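Local coordinates for protein 6-aminohexanoate-cyclic-dimer hydrolase (Arthrobacter sp., PDB 3A2Q) that hydrolyses the cyclic dimer of 6-aminohexanoate, a by-product of nylon-6 manufacture, to the linear dimer, as a member of the amidase family, at residues Ser257-Val268 with His293-Gly304; Leu384-Pro394 with Gly417-Phe428. The protein carries 1 engineered substitution. One frame throughout, in Å; residues are numbered along the deposited sequence.

Contact 1 (Ser257-Val268 with His293-Gly304); sequences SLRVGVLTHNPV and HDVNDAYPEALG
L263 lays its CD1 methyl over one face of the Y299 ring, a CH-pi contact with CD1 4.0 Å from the ring centroid. CG of L263 stands anti to the backbone N (chi1 176°), which carries the branch across to the ring, while CD2 packs on CD1 of L303. The tyrosine suits this place because its ring serves several neighbours: CE1 meets CB of P267 at 3.6 Å, CE2 lies near CE1 of H265, the two rings inclined at 72°, and the hydroxyl shares a water with P267 O. P267, compact and rigid, also presses CG against CB of L303.

Strands 259-262 and 294-297 run parallel. V260 is gripped through both its backbone polar atoms, N giving to D294 O at 2.9 Å and O accepting from N296 N at 2.8 Å; V262 N then bonds to N296 O. G261 suits its place since a CB there would run into A298 O. V260 and V295 share one face of the sheet, with V260 CB 4.1 Å from V295 CG2. On the other face R259 folds back through bends at chi2 and chi3, bringing NH1 to OD2 of D294 in a salt bridge of 2.7 Å, on the syn side but well out of the carboxylate plane, while OD2 lies in the guanidinium plane. Just before the strand, L258 N points in the ring plane of H293 at ND1 (3.1 Å, nearly straight at 171°); NE2 of that ring bonds to Q469.

The pair forms a right-handed beta-alpha-beta crossover through helix 275-290, whose A285 touches V262 and V295. Strand 294-297 is the sheet's outermost strand within the chain, strand 383-387 flanks 259-262 on the inner side, and helix 356-378 packs against P300 and A302.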
loop_
_atom_site.group_PDB
_atom_site.type_symbol
_atom_site.label_atom_id
_atom_site.label_comp_id
_atom_site.label_asym_id
_atom_site.label_seq_id
_atom_site.Cartn_x
_atom_site.Cartn_y
_atom_site.Cartn_z
ATOM N N SER A 257 20.013 -13.529 16.126
ATOM C CA SER A 257 18.940 -14.518 16.158
ATOM C C SER A 257 17.708 -13.942 16.855
ATOM O O SER A 257 17.729 -13.660 18.053
ATOM C CB SER A 257 19.417 -15.781 16.882
ATOM O OG SER A 257 18.415 -16.784 16.900
ATOM N N LEU A 258 16.630 -13.770 16.097
ATOM C CA LEU A 258 15.397 -13.208 16.642
ATOM C C LEU A 258 14.340 -14.272 16.910
ATOM O O LEU A 258 14.361 -15.344 16.314
ATOM C CB LEU A 258 14.834 -12.174 15.664
ATOM C CG LEU A 258 15.760 -11.029 15.256
ATOM C CD1 LEU A 258 15.065 -10.157 14.221
ATOM C CD2 LEU A 258 16.131 -10.207 16.480
ATOM N N ARG A 259 13.419 -13.969 17.822
ATOM C CA ARG A 259 12.330 -14.881 18.143
ATOM C C ARG A 259 11.285 -14.649 17.057
ATOM O O ARG A 259 10.684 -13.575 16.983
ATOM C CB ARG A 259 11.727 -14.559 19.517
ATOM C CG ARG A 259 12.491 -15.143 20.691
ATOM C CD ARG A 259 12.217 -16.643 20.864
ATOM N NE ARG A 259 10.936 -16.918 21.522
ATOM C CZ ARG A 259 10.506 -18.134 21.854
ATOM N NH1 ARG A 259 11.250 -19.203 21.591
ATOM N NH2 ARG A 259 9.334 -18.281 22.461
ATOM N N VAL A 260 11.080 -15.655 16.220
ATOM C CA VAL A 260 10.133 -15.552 15.120
ATOM C C VAL A 260 8.967 -16.511 15.263
ATOM O O VAL A 260 9.158 -17.693 15.541
ATOM C CB VAL A 260 10.829 -15.843 13.772
ATOM C CG1 VAL A 260 9.833 -15.690 12.621
ATOM C CG2 VAL A 260 12.014 -14.914 13.588
ATOM N N GLY A 261 7.760 -15.992 15.072
ATOM C CA GLY A 261 6.574 -16.823 15.137
ATOM C C GLY A 261 6.003 -16.878 13.730
ATOM O O GLY A 261 5.986 -15.866 13.032
ATOM N N VAL A 262 5.554 -18.050 13.296
ATOM C CA VAL A 262 4.995 -18.180 11.958
ATOM C C VAL A 262 3.550 -18.648 12.043
ATOM O O VAL A 262 3.202 -19.504 12.861
ATOM C CB VAL A 262 5.828 -19.162 11.086
ATOM C CG1 VAL A 262 5.947 -20.505 11.769
ATOM C CG2 VAL A 262 5.181 -19.323 9.715
ATOM N N LEU A 263 2.705 -18.053 11.210
ATOM C CA LEU A 263 1.288 -18.379 11.170
ATOM C C LEU A 263 0.941 -18.953 9.801
ATOM O O LEU A 263 1.122 -18.284 8.778
ATOM C CB LEU A 263 0.461 -17.115 11.421
ATOM C CG LEU A 263 -1.065 -17.240 11.315
ATOM C CD1 LEU A 263 -1.580 -18.221 12.363
ATOM C CD2 LEU A 263 -1.709 -15.865 11.515
ATOM N N THR A 264 0.443 -20.187 9.775
ATOM C CA THR A 264 0.080 -20.806 8.508
ATOM C C THR A 264 -1.336 -21.388 8.456
ATOM O O THR A 264 -1.597 -22.383 7.779
ATOM C CB THR A 264 1.109 -21.880 8.094
ATOM O OG1 THR A 264 1.290 -22.818 9.159
ATOM C CG2 THR A 264 2.445 -21.219 7.765
ATOM N N HIS A 265 -2.246 -20.761 9.193
ATOM C CA HIS A 265 -3.655 -21.149 9.184
ATOM C C HIS A 265 -4.418 -19.880 9.547
ATOM O O HIS A 265 -3.810 -18.895 9.968
ATOM C CB HIS A 265 -3.952 -22.279 10.190
ATOM C CG HIS A 265 -3.965 -21.848 11.626
ATOM N ND1 HIS A 265 -2.818 -21.560 12.332
ATOM C CD2 HIS A 265 -4.993 -21.666 12.487
ATOM C CE1 HIS A 265 -3.138 -21.219 13.568
ATOM N NE2 HIS A 265 -4.453 -21.274 13.687
ATOM N N ASN A 266 -5.730 -19.880 9.345
ATOM C CA ASN A 266 -6.541 -18.715 9.692
ATOM C C ASN A 266 -7.004 -18.896 11.133
ATOM O O ASN A 266 -7.909 -19.681 11.403
ATOM C CB ASN A 266 -7.750 -18.603 8.770
ATOM C CG ASN A 266 -8.729 -17.547 9.234
ATOM O OD1 ASN A 266 -8.391 -16.694 10.054
ATOM N ND2 ASN A 266 -9.944 -17.589 8.704
ATOM N N PRO A 267 -6.394 -18.160 12.075
ATOM C CA PRO A 267 -6.740 -18.255 13.496
ATOM C C PRO A 267 -8.174 -17.912 13.858
ATOM O O PRO A 267 -8.647 -18.294 14.926
ATOM C CB PRO A 267 -5.733 -17.325 14.168
ATOM C CG PRO A 267 -5.428 -16.324 13.118
ATOM C CD PRO A 267 -5.370 -17.124 11.847
ATOM N N VAL A 268 -8.857 -17.186 12.981
ATOM C CA VAL A 268 -10.241 -16.810 13.242
ATOM C C VAL A 268 -11.141 -18.020 12.977
ATOM O O VAL A 268 -12.175 -18.195 13.628
ATOM C CB VAL A 268 -10.661 -15.599 12.364
ATOM C CG1 VAL A 268 -12.100 -15.190 12.670
ATOM C CG2 VAL A 268 -9.734 -14.417 12.653
ATOM N N HIS A 293 17.698 -17.974 12.965
ATOM C CA HIS A 293 16.682 -17.421 13.849
ATOM C C HIS A 293 15.965 -18.520 14.622
ATOM O O HIS A 293 16.014 -19.694 14.249
ATOM C CB HIS A 293 15.666 -16.605 13.045
ATOM C CG HIS A 293 16.256 -15.401 12.381
ATOM N ND1 HIS A 293 16.624 -14.271 13.078
ATOM C CD2 HIS A 293 16.565 -15.161 11.085
ATOM C CE1 HIS A 293 17.134 -13.387 12.241
ATOM N NE2 HIS A 293 17.110 -13.901 11.025
ATOM N N ASP A 294 15.313 -18.134 15.714
ATOM C CA ASP A 294 14.570 -19.081 16.529
ATOM C C ASP A 294 13.131 -19.049 16.025
ATOM O O ASP A 294 12.292 -18.308 16.541
ATOM C CB ASP A 294 14.644 -18.675 18.003
ATOM C CG ASP A 294 13.860 -19.602 18.906
ATOM O OD1 ASP A 294 13.603 -20.760 18.513
ATOM O OD2 ASP A 294 13.510 -19.171 20.025
ATOM N N VAL A 295 12.864 -19.861 15.006
ATOM C CA VAL A 295 11.548 -19.921 14.379
ATOM C C VAL A 295 10.618 -20.953 15.013
ATOM O O VAL A 295 10.987 -22.111 15.191
ATOM C CB VAL A 295 11.696 -20.211 12.876
ATOM C CG1 VAL A 295 10.340 -20.120 12.186
ATOM C CG2 VAL A 295 12.677 -19.228 12.265
ATOM N N ASN A 296 9.402 -20.523 15.331
ATOM C CA ASN A 296 8.417 -21.384 15.977
ATOM C C ASN A 296 7.011 -21.120 15.456
ATOM O O ASN A 296 6.725 -20.038 14.951
ATOM C CB ASN A 296 8.415 -21.115 17.484
ATOM C CG ASN A 296 9.773 -21.311 18.113
ATOM O OD1 ASN A 296 10.208 -22.438 18.329
ATOM N ND2 ASN A 296 10.460 -20.207 18.402
ATOM N N ASP A 297 6.133 -22.110 15.580
ATOM C CA ASP A 297 4.752 -21.921 15.162
ATOM C C ASP A 297 4.072 -21.203 16.323
ATOM O O ASP A 297 3.748 -21.808 17.348
ATOM C CB ASP A 297 4.062 -23.258 14.882
ATOM C CG ASP A 297 4.521 -23.889 13.583
ATOM O OD1 ASP A 297 5.242 -23.216 12.821
ATOM O OD2 ASP A 297 4.155 -25.052 13.317
ATOM N N ALA A 298 3.884 -19.899 16.166
ATOM C CA ALA A 298 3.266 -19.096 17.205
ATOM C C ALA A 298 2.745 -17.804 16.605
ATOM O O ALA A 298 3.217 -17.357 15.562
ATOM C CB ALA A 298 4.279 -18.791 18.297
ATOM N N TYR A 299 1.781 -17.197 17.279
ATOM C CA TYR A 299 1.193 -15.966 16.790
ATOM C C TYR A 299 0.397 -15.288 17.895
ATOM O O TYR A 299 0.012 -15.924 18.876
ATOM C CB TYR A 299 0.280 -16.290 15.607
ATOM C CG TYR A 299 -0.880 -17.192 15.972
ATOM C CD1 TYR A 299 -2.105 -16.660 16.380
ATOM C CD2 TYR A 299 -0.756 -18.581 15.904
ATOM C CE1 TYR A 299 -3.179 -17.487 16.703
ATOM C CE2 TYR A 299 -1.821 -19.415 16.226
ATOM C CZ TYR A 299 -3.028 -18.864 16.621
ATOM O OH TYR A 299 -4.086 -19.693 16.921
ATOM N N PRO A 300 0.153 -13.976 17.757
ATOM C CA PRO A 300 -0.612 -13.238 18.771
ATOM C C PRO A 300 -2.018 -13.820 18.858
ATOM O O PRO A 300 -2.716 -13.902 17.850
ATOM C CB PRO A 300 -0.616 -11.801 18.234
ATOM C CG PRO A 300 0.611 -11.740 17.353
ATOM C CD PRO A 300 0.619 -13.086 16.678
ATOM N N GLU A 301 -2.447 -14.223 20.050
ATOM C CA GLU A 301 -3.779 -14.808 20.164
ATOM C C GLU A 301 -4.859 -13.838 19.732
ATOM O O GLU A 301 -5.953 -14.254 19.353
ATOM C CB GLU A 301 -4.054 -15.301 21.589
ATOM C CG GLU A 301 -3.993 -14.256 22.675
ATOM C CD GLU A 301 -4.370 -14.831 24.029
ATOM O OE1 GLU A 301 -3.816 -15.891 24.402
ATOM O OE2 GLU A 301 -5.218 -14.226 24.720
ATOM N N ALA A 302 -4.548 -12.545 19.778
ATOM C CA ALA A 302 -5.505 -11.522 19.371
ATOM C C ALA A 302 -5.905 -11.716 17.916
ATOM O O ALA A 302 -6.993 -11.314 17.506
ATOM C CB ALA A 302 -4.907 -10.137 19.563
ATOM N N LEU A 303 -5.026 -12.327 17.127
ATOM C CA LEU A 303 -5.329 -12.551 15.718
ATOM C C LEU A 303 -6.482 -13.531 15.525
ATOM O O LEU A 303 -7.041 -13.628 14.431
ATOM C CB LEU A 303 -4.077 -13.035 14.964
ATOM C CG LEU A 303 -2.935 -12.008 14.861
ATOM C CD1 LEU A 303 -1.853 -12.528 13.928
ATOM C CD2 LEU A 303 -3.470 -10.684 14.340
ATOM N N GLY A 304 -6.847 -14.245 16.588
ATOM C CA GLY A 304 -7.945 -15.193 16.496
ATOM C C GLY A 304 -9.287 -14.499 16.626
ATOM O O GLY A 304 -10.344 -15.126 16.544
HETATM O O HOH W 1 -6.837 -19.488 16.688
#

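Contact 2 (Leu384-Pro394 with Gly417-Phe428); sequences LILPTVTRQTP and GSLQMLAFTVPF
The backbone of 384-394 leaves its strand after P387 and runs alongside helix 416-422 and the turn that follows it, V389 and M421 coming to 5.1 Å between CA atoms. T390 is the main polar link, threonine supplying a hydroxyl for Q420 and a methyl for F424. Its N and OG1 both give to Q420 O, the hydroxyl in the carbonyl plane, on a lone pair, with OG1 to O at 2.6 Å. Q420 NE2 returns a bond to OG1 at 3.2 Å. With OG1 between N and the carbonyl carbon (chi1 76°), CG2 is turned over the centre of the F424 ring, 3.5 Å from its centroid. P387 O lies at that ring's edge and has no polar partner. A water gives to T388 O and M421 O and accepts from F424 N.

The unbranched thioether of M421 bends at chi2 and chi3, laying SD against CD of R391 (3.6 Å) and of P394. Arginine is long enough to pass SD at a slant with its methylenes and still carry NH1 to G417 O at 3.1 Å; E398 takes NH2 in a salt bridge. A leucine here would probably leave G417 O without this donor and E398 without this counter-charge. L384 CD2 meets F428 CZ at 3.8 Å and L386 CD1 packs near F424 CD2, a buried apolar layer.

T425 OG1 bonds to A172 O, tying 417-428 to the wall of the 6-aminohexanoic acid pocket. Strand 448-455 borders strand 383-387 and touches F428 through V454, helix 176-182 adjoins T388 and V389, and W377 of helix 356-378 covers L384 and F428.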
loop_
_atom_site.group_PDB
_atom_site.type_symbol
_atom_site.label_atom_id
_atom_site.label_comp_id
_atom_site.label_asym_id
_atom_site.label_seq_id
_atom_site.Cartn_x
_atom_site.Cartn_y
_atom_site.Cartn_z
ATOM N N LEU A 384 6.631 -11.655 13.294
ATOM C CA LEU A 384 5.566 -12.583 12.940
ATOM C C LEU A 384 5.678 -12.734 11.428
ATOM O O LEU A 384 5.824 -11.741 10.716
ATOM C CB LEU A 384 4.182 -12.012 13.284
ATOM C CG LEU A 384 3.009 -12.898 12.836
ATOM C CD1 LEU A 384 2.950 -14.145 13.708
ATOM C CD2 LEU A 384 1.691 -12.134 12.938
ATOM N N ILE A 385 5.652 -13.976 10.954
ATOM C CA ILE A 385 5.711 -14.272 9.530
ATOM C C ILE A 385 4.361 -14.890 9.181
ATOM O O ILE A 385 3.915 -15.830 9.840
ATOM C CB ILE A 385 6.801 -15.323 9.186
ATOM C CG1 ILE A 385 8.123 -14.966 9.862
ATOM C CG2 ILE A 385 6.988 -15.397 7.673
ATOM C CD1 ILE A 385 8.664 -13.618 9.484
ATOM N N LEU A 386 3.704 -14.356 8.158
ATOM C CA LEU A 386 2.420 -14.892 7.737
ATOM C C LEU A 386 2.156 -14.465 6.301
ATOM O O LEU A 386 2.769 -13.519 5.808
ATOM C CB LEU A 386 1.296 -14.382 8.646
ATOM C CG LEU A 386 0.893 -12.903 8.558
ATOM C CD1 LEU A 386 -0.374 -12.688 9.373
ATOM C CD2 LEU A 386 2.013 -12.005 9.064
ATOM N N PRO A 387 1.257 -15.178 5.597
ATOM C CA PRO A 387 0.962 -14.803 4.208
ATOM C C PRO A 387 0.401 -13.385 4.186
ATOM O O PRO A 387 -0.245 -12.970 5.142
ATOM C CB PRO A 387 -0.088 -15.836 3.783
ATOM C CG PRO A 387 0.190 -17.011 4.676
ATOM C CD PRO A 387 0.513 -16.380 6.002
ATOM N N THR A 388 0.646 -12.635 3.116
ATOM C CA THR A 388 0.106 -11.284 3.051
ATOM C C THR A 388 -1.398 -11.386 2.793
ATOM O O THR A 388 -2.188 -10.713 3.453
ATOM C CB THR A 388 0.771 -10.456 1.939
ATOM O OG1 THR A 388 2.184 -10.433 2.149
ATOM C CG2 THR A 388 0.253 -9.015 1.962
ATOM N N VAL A 389 -1.788 -12.227 1.835
ATOM C CA VAL A 389 -3.209 -12.427 1.532
ATOM C C VAL A 389 -3.568 -13.882 1.829
ATOM O O VAL A 389 -2.680 -14.734 1.933
ATOM C CB VAL A 389 -3.549 -12.069 0.066
ATOM C CG1 VAL A 389 -3.215 -10.610 -0.190
ATOM C CG2 VAL A 389 -2.797 -12.975 -0.896
ATOM N N THR A 390 -4.859 -14.178 1.960
ATOM C CA THR A 390 -5.278 -15.534 2.318
ATOM C C THR A 390 -5.940 -16.368 1.230
ATOM O O THR A 390 -6.369 -17.495 1.493
ATOM C CB THR A 390 -6.242 -15.502 3.511
ATOM O OG1 THR A 390 -7.536 -15.067 3.067
ATOM C CG2 THR A 390 -5.737 -14.535 4.574
ATOM N N ARG A 391 -6.012 -15.825 0.020
ATOM C CA ARG A 391 -6.641 -16.516 -1.100
ATOM C C ARG A 391 -5.909 -16.277 -2.409
ATOM O O ARG A 391 -5.029 -15.421 -2.501
ATOM C CB ARG A 391 -8.072 -16.015 -1.271
ATOM C CG ARG A 391 -8.141 -14.505 -1.476
ATOM C CD ARG A 391 -9.475 -14.065 -2.059
ATOM N NE ARG A 391 -9.674 -14.596 -3.404
ATOM C CZ ARG A 391 -10.810 -14.482 -4.087
ATOM N NH1 ARG A 391 -11.847 -13.854 -3.548
ATOM N NH2 ARG A 391 -10.908 -14.999 -5.305
ATOM N N GLN A 392 -6.298 -17.037 -3.427
ATOM C CA GLN A 392 -5.730 -16.893 -4.758
ATOM C C GLN A 392 -6.233 -15.543 -5.264
ATOM O O GLN A 392 -7.239 -15.034 -4.777
ATOM C CB GLN A 392 -6.237 -18.018 -5.666
ATOM C CG GLN A 392 -5.745 -19.417 -5.281
ATOM C CD GLN A 392 -4.301 -19.662 -5.696
ATOM O OE1 GLN A 392 -3.919 -19.387 -6.833
ATOM N NE2 GLN A 392 -3.498 -20.192 -4.780
ATOM N N THR A 393 -5.543 -14.962 -6.237
ATOM C CA THR A 393 -5.945 -13.661 -6.759
ATOM C C THR A 393 -7.247 -13.735 -7.558
ATOM O O THR A 393 -7.399 -14.570 -8.448
ATOM C CB THR A 393 -4.813 -13.069 -7.610
ATOM O OG1 THR A 393 -3.678 -12.846 -6.765
ATOM C CG2 THR A 393 -5.237 -11.750 -8.253
ATOM N N PRO A 394 -8.215 -12.869 -7.223
ATOM C CA PRO A 394 -9.509 -12.839 -7.913
ATOM C C PRO A 394 -9.435 -12.359 -9.360
ATOM O O PRO A 394 -8.516 -11.637 -9.747
ATOM C CB PRO A 394 -10.349 -11.900 -7.043
ATOM C CG PRO A 394 -9.326 -11.014 -6.390
ATOM C CD PRO A 394 -8.218 -11.973 -6.053
ATOM N N GLY A 417 -15.512 -12.723 -0.352
ATOM C CA GLY A 417 -14.385 -12.654 -1.266
ATOM C C GLY A 417 -13.368 -11.555 -1.028
ATOM O O GLY A 417 -12.185 -11.748 -1.293
ATOM N N SER A 418 -13.822 -10.400 -0.550
ATOM C CA SER A 418 -12.917 -9.293 -0.272
ATOM C C SER A 418 -12.282 -9.483 1.098
ATOM O O SER A 418 -11.115 -9.153 1.300
ATOM C CB SER A 418 -13.665 -7.951 -0.302
ATOM O OG SER A 418 -14.060 -7.599 -1.617
ATOM N N LEU A 419 -13.051 -10.017 2.045
ATOM C CA LEU A 419 -12.529 -10.233 3.386
ATOM C C LEU A 419 -11.226 -11.031 3.354
ATOM O O LEU A 419 -10.271 -10.691 4.053
ATOM C CB LEU A 419 -13.563 -10.959 4.256
ATOM C CG LEU A 419 -13.125 -11.347 5.676
ATOM C CD1 LEU A 419 -12.677 -10.114 6.440
ATOM C CD2 LEU A 419 -14.272 -12.042 6.403
ATOM N N GLN A 420 -11.170 -12.074 2.529
ATOM C CA GLN A 420 -9.966 -12.898 2.462
ATOM C C GLN A 420 -8.730 -12.180 1.923
ATOM O O GLN A 420 -7.607 -12.635 2.133
ATOM C CB GLN A 420 -10.218 -14.171 1.654
ATOM C CG GLN A 420 -11.086 -15.181 2.387
ATOM C CD GLN A 420 -10.907 -16.599 1.856
ATOM O OE1 GLN A 420 -11.829 -17.186 1.286
ATOM N NE2 GLN A 420 -9.712 -17.156 2.047
ATOM N N MET A 421 -8.929 -11.065 1.232
ATOM C CA MET A 421 -7.801 -10.308 0.710
ATOM C C MET A 421 -7.132 -9.504 1.829
ATOM O O MET A 421 -5.914 -9.340 1.841
ATOM C CB MET A 421 -8.261 -9.330 -0.371
ATOM C CG MET A 421 -8.883 -9.961 -1.603
ATOM S SD MET A 421 -7.735 -10.991 -2.500
ATOM C CE MET A 421 -6.724 -9.744 -3.306
ATOM N N LEU A 422 -7.932 -9.013 2.774
ATOM C CA LEU A 422 -7.404 -8.172 3.849
ATOM C C LEU A 422 -7.403 -8.712 5.281
ATOM O O LEU A 422 -6.968 -8.013 6.197
ATOM C CB LEU A 422 -8.133 -6.817 3.822
ATOM C CG LEU A 422 -9.669 -6.825 3.871
ATOM C CD1 LEU A 422 -10.149 -7.266 5.246
ATOM C CD2 LEU A 422 -10.209 -5.424 3.565
ATOM N N ALA A 423 -7.863 -9.944 5.485
ATOM C CA ALA A 423 -7.918 -10.503 6.838
ATOM C C ALA A 423 -6.574 -10.566 7.570
ATOM O O ALA A 423 -6.527 -10.388 8.786
ATOM C CB ALA A 423 -8.562 -11.889 6.808
ATOM N N PHE A 424 -5.490 -10.823 6.842
ATOM C CA PHE A 424 -4.163 -10.901 7.463
ATOM C C PHE A 424 -3.383 -9.577 7.442
ATOM O O PHE A 424 -2.261 -9.506 7.954
ATOM C CB PHE A 424 -3.323 -11.985 6.781
ATOM C CG PHE A 424 -3.639 -13.391 7.228
ATOM C CD1 PHE A 424 -4.830 -13.688 7.891
ATOM C CD2 PHE A 424 -2.758 -14.429 6.945
ATOM C CE1 PHE A 424 -5.137 -14.997 8.262
ATOM C CE2 PHE A 424 -3.055 -15.741 7.313
ATOM C CZ PHE A 424 -4.248 -16.025 7.973
ATOM N N THR A 425 -3.959 -8.528 6.858
ATOM C CA THR A 425 -3.262 -7.246 6.821
ATOM C C THR A 425 -3.900 -6.201 7.735
ATOM O O THR A 425 -3.202 -5.420 8.383
ATOM C CB THR A 425 -3.198 -6.661 5.385
ATOM O OG1 THR A 425 -4.488 -6.751 4.770
ATOM C CG2 THR A 425 -2.169 -7.405 4.536
ATOM N N VAL A 426 -5.226 -6.201 7.808
ATOM C CA VAL A 426 -5.928 -5.207 8.615
ATOM C C VAL A 426 -5.597 -5.162 10.117
ATOM O O VAL A 426 -5.626 -4.089 10.721
ATOM C CB VAL A 426 -7.470 -5.323 8.409
ATOM C CG1 VAL A 426 -8.015 -6.538 9.113
ATOM C CG2 VAL A 426 -8.151 -4.061 8.892
ATOM N N PRO A 427 -5.257 -6.307 10.739
ATOM C CA PRO A 427 -4.947 -6.215 12.170
ATOM C C PRO A 427 -3.801 -5.247 12.472
ATOM O O PRO A 427 -3.768 -4.624 13.530
ATOM C CB PRO A 427 -4.581 -7.652 12.544
ATOM C CG PRO A 427 -5.297 -8.479 11.538
ATOM C CD PRO A 427 -5.119 -7.694 10.264
ATOM N N PHE A 428 -2.865 -5.117 11.538
ATOM C CA PHE A 428 -1.713 -4.254 11.752
ATOM C C PHE A 428 -1.945 -2.789 11.429
ATOM O O PHE A 428 -1.121 -1.939 11.766
ATOM C CB PHE A 428 -0.525 -4.865 11.015
ATOM C CG PHE A 428 -0.336 -6.309 11.366
ATOM C CD1 PHE A 428 0.016 -6.667 12.670
ATOM C CD2 PHE A 428 -0.702 -7.311 10.474
ATOM C CE1 PHE A 428 -0.012 -7.996 13.082
ATOM C CE2 PHE A 428 -0.734 -8.647 10.879
ATOM C CZ PHE A 428 -0.391 -8.989 12.187
HETATM O O HOH W 2 -4.659 -10.443 4.083
#

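How the contacts relate
The two contacts have centres about 15 Å apart and follow one another along the chain, contact 1 closing before contact 2 opens. They meet in one mixed sheet, where strand 259-262 of contact 1 lies beside strand 383-387 of contact 2: G261 O and I385 N are 2.8 Å apart, L263 N and I385 O 2.9 Å, both probable hydrogen bonds, and V260 packs on I385. Helix 356-378 touches both. Contact 1 builds the outer margin of the sheet, away from the annotated sites, whereas in contact 2 the segment 417-428 comes near the ligand pocket at T425, so the two neighbouring strands link the outer margin of the sheet to elements beside the pocket.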